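Local coordinates for protein 5'-Methylthioadenosine Nucleosidase (Arabidopsis thaliana, PDB 2H8G) that belongs to the phosphorylase superfamily, a family of mixed alpha/beta proteins, and holds adenine in a pocket at one end of its central sheet strands, at residues 114-119 with 242-247; 218-223 with 250-255. All coordinates share one frame; numbering follows the deposited sequence.

In the fold
Both contacts pack helix 233-259 against the central mixed sheet, contact 1 through strand 110-119 and contact 2 through its parallel neighbour, strand 217-226. Their centres lie 9 Å apart. The two strands are probably hydrogen-bonded where the contacts meet, with C117 N 2.8 Å from A222 O and A222 N 2.9 Å from G115 O, and V244 CG1 packs on A222 CB at 3.4 Å. Contact 1 reaches the ligand directly, since T116, C117 and G118 belong to the adenine pocket. Contact 2 lies deeper in the fold, the side chain of L220 being about 13 Å from the adenine, and joins the later turns of the same helix to the sheet.

Contact 1 (114-119 with 242-247). With ADE (adenine), chain C.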
loop_
_atom_site.group_PDB
_atom_site.type_symbol
_atom_site.label_atom_id
_atom_site.label_comp_id
_atom_site.label_asym_id
_atom_site.label_seq_id
_atom_site.Cartn_x
_atom_site.Cartn_y
_atom_site.Cartn_z
ATOM N N ALA A 114 -13.447 -3.110 -9.391
ATOM C CA ALA A 114 -13.652 -3.910 -10.593
ATOM C C ALA A 114 -12.360 -3.999 -11.379
ATOM O O ALA A 114 -11.656 -3.005 -11.539
ATOM C CB ALA A 114 -14.751 -3.281 -11.455
ATOM N N GLY A 115 -12.041 -5.195 -11.862
ATOM C CA GLY A 115 -10.826 -5.356 -12.634
ATOM C C GLY A 115 -10.614 -6.783 -13.086
ATOM O O GLY A 115 -11.404 -7.675 -12.766
ATOM N N THR A 116 -9.543 -6.980 -13.848
ATOM C CA THR A 116 -9.171 -8.288 -14.356
ATOM C C THR A 116 -8.371 -9.046 -13.302
ATOM O O THR A 116 -7.837 -8.458 -12.359
ATOM C CB THR A 116 -8.337 -8.157 -15.648
ATOM O OG1 THR A 116 -7.261 -7.233 -15.444
ATOM C CG2 THR A 116 -9.207 -7.670 -16.783
ATOM N N CYS A 117 -8.274 -10.356 -13.471
ATOM C CA CYS A 117 -7.554 -11.175 -12.505
ATOM C C CYS A 117 -7.194 -12.517 -13.105
ATOM O O CYS A 117 -7.645 -12.865 -14.198
ATOM C CB CYS A 117 -8.432 -11.420 -11.271
ATOM S SG CYS A 117 -9.871 -12.486 -11.584
ATOM N N GLY A 118 -6.374 -13.264 -12.373
ATOM C CA GLY A 118 -6.014 -14.600 -12.804
ATOM C C GLY A 118 -6.991 -15.525 -12.102
ATOM O O GLY A 118 -7.557 -15.173 -11.060
ATOM N N GLY A 119 -7.217 -16.699 -12.675
ATOM C CA GLY A 119 -8.134 -17.643 -12.067
ATOM C C GLY A 119 -7.557 -19.042 -12.052
ATOM O O GLY A 119 -6.637 -19.359 -12.808
ATOM N N THR A 242 -8.425 -6.993 -23.660
ATOM C CA THR A 242 -9.476 -6.254 -24.350
ATOM C C THR A 242 -10.853 -6.917 -24.315
ATOM O O THR A 242 -11.838 -6.292 -23.925
ATOM C CB THR A 242 -9.078 -5.985 -25.817
ATOM O OG1 THR A 242 -7.890 -5.186 -25.840
ATOM C CG2 THR A 242 -10.192 -5.251 -26.552
ATOM N N VAL A 243 -10.924 -8.182 -24.711
ATOM C CA VAL A 243 -12.200 -8.891 -24.728
ATOM C C VAL A 243 -12.822 -9.082 -23.345
ATOM O O VAL A 243 -14.024 -8.887 -23.165
ATOM C CB VAL A 243 -12.059 -10.272 -25.408
ATOM C CG1 VAL A 243 -11.675 -10.091 -26.871
ATOM C CG2 VAL A 243 -11.016 -11.107 -24.689
ATOM N N VAL A 244 -12.007 -9.461 -22.367
ATOM C CA VAL A 244 -12.517 -9.680 -21.014
ATOM C C VAL A 244 -12.954 -8.387 -20.329
ATOM O O VAL A 244 -13.891 -8.390 -19.525
ATOM C CB VAL A 244 -11.467 -10.403 -20.155
ATOM C CG1 VAL A 244 -11.942 -10.507 -18.711
ATOM C CG2 VAL A 244 -11.221 -11.785 -20.726
ATOM N N THR A 245 -12.284 -7.281 -20.635
ATOM C CA THR A 245 -12.664 -6.013 -20.027
ATOM C C THR A 245 -14.044 -5.604 -20.542
ATOM O O THR A 245 -14.765 -4.858 -19.882
ATOM C CB THR A 245 -11.635 -4.899 -20.322
ATOM O OG1 THR A 245 -11.368 -4.846 -21.727
ATOM C CG2 THR A 245 -10.340 -5.165 -19.570
ATOM N N ALA A 246 -14.413 -6.101 -21.718
ATOM C CA ALA A 246 -15.723 -5.795 -22.278
ATOM C C ALA A 246 -16.762 -6.567 -21.470
ATOM O O ALA A 246 -17.845 -6.061 -21.180
ATOM C CB ALA A 246 -15.782 -6.204 -23.743
ATOM N N ALA A 247 -16.421 -7.797 -21.104
ATOM C CA ALA A 247 -17.311 -8.639 -20.316
ATOM C C ALA A 247 -17.465 -8.028 -18.925
ATOM O O ALA A 247 -18.527 -8.103 -18.307
ATOM C CB ALA A 247 -16.737 -10.050 -20.210
HETATM N N9 ADE C . -4.264 -9.813 -13.265
HETATM C C8 ADE C . -4.580 -10.604 -14.314
HETATM N N7 ADE C . -4.062 -11.853 -14.234
HETATM C C5 ADE C . -3.372 -11.844 -13.052
HETATM C C6 ADE C . -2.589 -12.827 -12.343
HETATM N N6 ADE C . -2.412 -14.049 -12.831
HETATM N N1 ADE C . -2.007 -12.448 -11.109
HETATM C C2 ADE C . -2.198 -11.178 -10.620
HETATM N N3 ADE C . -2.935 -10.175 -11.234
HETATM C C4 ADE C . -3.487 -10.586 -12.434
#
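The adenine pocket of this phosphorylase-superfamily fold is lined by the end of strand 110-119, and T116 and T245 join that strand to helix 233-259. The contact is small, apolar and buried. T116 turns its methyl to the helix, CG2 lying 3.9 Å from CG2 of T245, the two side chains meeting at a slant. V244 adds a looser touch, its CG1 standing 4.4 Å from T116 CG2, while its side chain also packs on T224 of the neighbouring strand.

Both threonines have the same rotamer. In T116 (chi1 50°) the methyl is placed beside the backbone N and opposite the carbonyl carbon, which leaves OG1 on another branch, where it is hydrogen-bonded to E38 OE2. T245 likewise gives its methyl to the strand and turns its hydroxyl back on its own helix: OG1 is hydrogen-bonded to L241 O and also lies 2.7 Å from T242 O. Each residue thus splits its work, with carbon meeting carbon across the interface and oxygen held elsewhere. L241 and F237, one and two turns before T245, pack on T116 too.

Beyond T116 the strand meets the ligand through its backbone. C117 sends its side chain to K221, and its O accepts a hydrogen bond from T224 OG1. T116 O is 3.9 Å from adenine N9. Farther along, the CA of G118 approaches the exocyclic N6 to 3.6 Å, and the amide N of G118 lies 3.3 Å from adenine N7.

Contact 2 (218-223 with 250-255); sequences VFLKAV and GTATKV
The ammonium nitrogen NZ of K221 is gripped by two groups, a salt bridge to D200 OD1 and a hydrogen bond to N113 OD1. D200 is a member of the adenine pocket, so this lysine ties strand 217-226 to the pocket wall. On the strand, K221 alternates with L220, whose side chain goes to the other face and makes all the side-chain contacts with 250-255.

L220 points at the helix and ends in a fork of methyls. CD1 reaches the helix backbone itself, 3.9 Å from the CA of A252, and sits 4.2 Å from that residue's CB. It also meets CG2 of V255 at 4.0 Å, and the second methyl, CD2, lies 4.1 Å from the same V255 CG2, so that one valine methyl touches both prongs. CD2 has a further, looser neighbour in T251 CG2 at 4.3 Å. With CG beside the backbone N and CD1 extending the chain (chi2 177°), the leucine presents CD1 foremost and spreads CD2 toward T251. L220 and V255 run past each other in opposite senses.

T251 and V255 stand one helical turn apart, linked by the bond from V255 N to T251 O of 2.9 Å. L248 continues this face and packs on both L220 and A222, while I112 and L132 from the two flanking strands close around the leucine. Strand and helix segments run nearly antiparallel, at 157° with axes 9.8 Å apart, as where a strand is followed by a helix returning across its sheet in the layered alpha/beta fold of the phosphorylase superfamily.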
loop_
_atom_site.group_PDB
_atom_site.type_symbol
_atom_site.label_atom_id
_atom_site.label_comp_id
_atom_site.label_asym_id
_atom_site.label_seq_id
_atom_site.Cartn_x
_atom_site.Cartn_y
_atom_site.Cartn_z
ATOM N N VAL A 218 -17.499 -4.195 -2.561
ATOM C CA VAL A 218 -17.823 -5.356 -3.385
ATOM C C VAL A 218 -16.756 -5.457 -4.469
ATOM O O VAL A 218 -16.139 -4.453 -4.831
ATOM C CB VAL A 218 -19.219 -5.199 -4.035
ATOM C CG1 VAL A 218 -19.455 -6.289 -5.076
ATOM C CG2 VAL A 218 -20.293 -5.270 -2.953
ATOM N N PHE A 219 -16.522 -6.668 -4.965
ATOM C CA PHE A 219 -15.514 -6.878 -5.996
ATOM C C PHE A 219 -16.062 -7.584 -7.221
ATOM O O PHE A 219 -16.808 -8.556 -7.108
ATOM C CB PHE A 219 -14.348 -7.725 -5.466
ATOM C CG PHE A 219 -13.736 -7.205 -4.198
ATOM C CD1 PHE A 219 -14.354 -7.431 -2.973
ATOM C CD2 PHE A 219 -12.548 -6.483 -4.225
ATOM C CE1 PHE A 219 -13.794 -6.942 -1.790
ATOM C CE2 PHE A 219 -11.984 -5.992 -3.053
ATOM C CZ PHE A 219 -12.607 -6.223 -1.835
ATOM N N LEU A 220 -15.695 -7.082 -8.394
ATOM C CA LEU A 220 -16.078 -7.709 -9.652
ATOM C C LEU A 220 -14.728 -8.013 -10.282
ATOM O O LEU A 220 -13.977 -7.101 -10.635
ATOM C CB LEU A 220 -16.880 -6.751 -10.533
ATOM C CG LEU A 220 -18.226 -6.317 -9.949
ATOM C CD1 LEU A 220 -18.882 -5.315 -10.885
ATOM C CD2 LEU A 220 -19.125 -7.533 -9.746
ATOM N N LYS A 221 -14.407 -9.296 -10.392
ATOM C CA LYS A 221 -13.116 -9.701 -10.933
ATOM C C LYS A 221 -13.293 -10.599 -12.148
ATOM O O LYS A 221 -13.856 -11.692 -12.054
ATOM C CB LYS A 221 -12.309 -10.409 -9.836
ATOM C CG LYS A 221 -11.959 -9.485 -8.657
ATOM C CD LYS A 221 -10.847 -8.500 -9.012
ATOM C CE LYS A 221 -10.746 -7.363 -7.986
ATOM N NZ LYS A 221 -9.509 -6.547 -8.174
ATOM N N ALA A 222 -12.812 -10.112 -13.289
ATOM C CA ALA A 222 -12.934 -10.820 -14.558
ATOM C C ALA A 222 -11.657 -11.583 -14.905
ATOM O O ALA A 222 -10.572 -11.003 -14.994
ATOM C CB ALA A 222 -13.275 -9.826 -15.657
ATOM N N VAL A 223 -11.802 -12.890 -15.109
ATOM C CA VAL A 223 -10.673 -13.771 -15.406
ATOM C C VAL A 223 -10.096 -13.629 -16.808
ATOM O O VAL A 223 -10.769 -13.912 -17.801
ATOM C CB VAL A 223 -11.071 -15.250 -15.178
ATOM C CG1 VAL A 223 -9.881 -16.168 -15.439
ATOM C CG2 VAL A 223 -11.563 -15.437 -13.750
ATOM N N GLY A 250 -20.002 -5.223 -19.063
ATOM C CA GLY A 250 -21.360 -5.737 -19.103
ATOM C C GLY A 250 -21.902 -6.077 -17.729
ATOM O O GLY A 250 -23.045 -5.751 -17.398
ATOM N N THR A 251 -21.081 -6.737 -16.921
ATOM C CA THR A 251 -21.497 -7.111 -15.580
ATOM C C THR A 251 -21.587 -5.875 -14.693
ATOM O O THR A 251 -22.536 -5.721 -13.931
ATOM C CB THR A 251 -20.517 -8.132 -14.970
ATOM O OG1 THR A 251 -20.488 -9.300 -15.800
ATOM C CG2 THR A 251 -20.955 -8.533 -13.563
ATOM N N ALA A 252 -20.602 -4.986 -14.797
ATOM C CA ALA A 252 -20.602 -3.771 -13.992
ATOM C C ALA A 252 -21.865 -2.964 -14.259
ATOM O O ALA A 252 -22.440 -2.378 -13.346
ATOM C CB ALA A 252 -19.368 -2.934 -14.300
ATOM N N THR A 253 -22.296 -2.946 -15.514
ATOM C CA THR A 253 -23.499 -2.212 -15.883
ATOM C C THR A 253 -24.727 -2.836 -15.234
ATOM O O THR A 253 -25.596 -2.125 -14.728
ATOM C CB THR A 253 -23.685 -2.184 -17.405
ATOM O OG1 THR A 253 -22.592 -1.472 -17.999
ATOM C CG2 THR A 253 -24.991 -1.498 -17.773
ATOM N N LYS A 254 -24.798 -4.164 -15.240
ATOM C CA LYS A 254 -25.926 -4.852 -14.628
ATOM C C LYS A 254 -25.927 -4.618 -13.121
ATOM O O LYS A 254 -26.980 -4.517 -12.499
ATOM C CB LYS A 254 -25.863 -6.352 -14.919
ATOM C CG LYS A 254 -26.114 -6.702 -16.372
ATOM C CD LYS A 254 -26.037 -8.201 -16.590
ATOM C CE LYS A 254 -26.295 -8.559 -18.043
ATOM N NZ LYS A 254 -27.664 -8.153 -18.464
ATOM N N VAL A 255 -24.742 -4.527 -12.534
ATOM C CA VAL A 255 -24.641 -4.299 -11.102
ATOM C C VAL A 255 -25.141 -2.896 -10.765
ATOM O O VAL A 255 -25.887 -2.709 -9.804
ATOM C CB VAL A 255 -23.183 -4.480 -10.617
ATOM C CG1 VAL A 255 -23.038 -3.978 -9.190
ATOM C CG2 VAL A 255 -22.798 -5.959 -10.692
#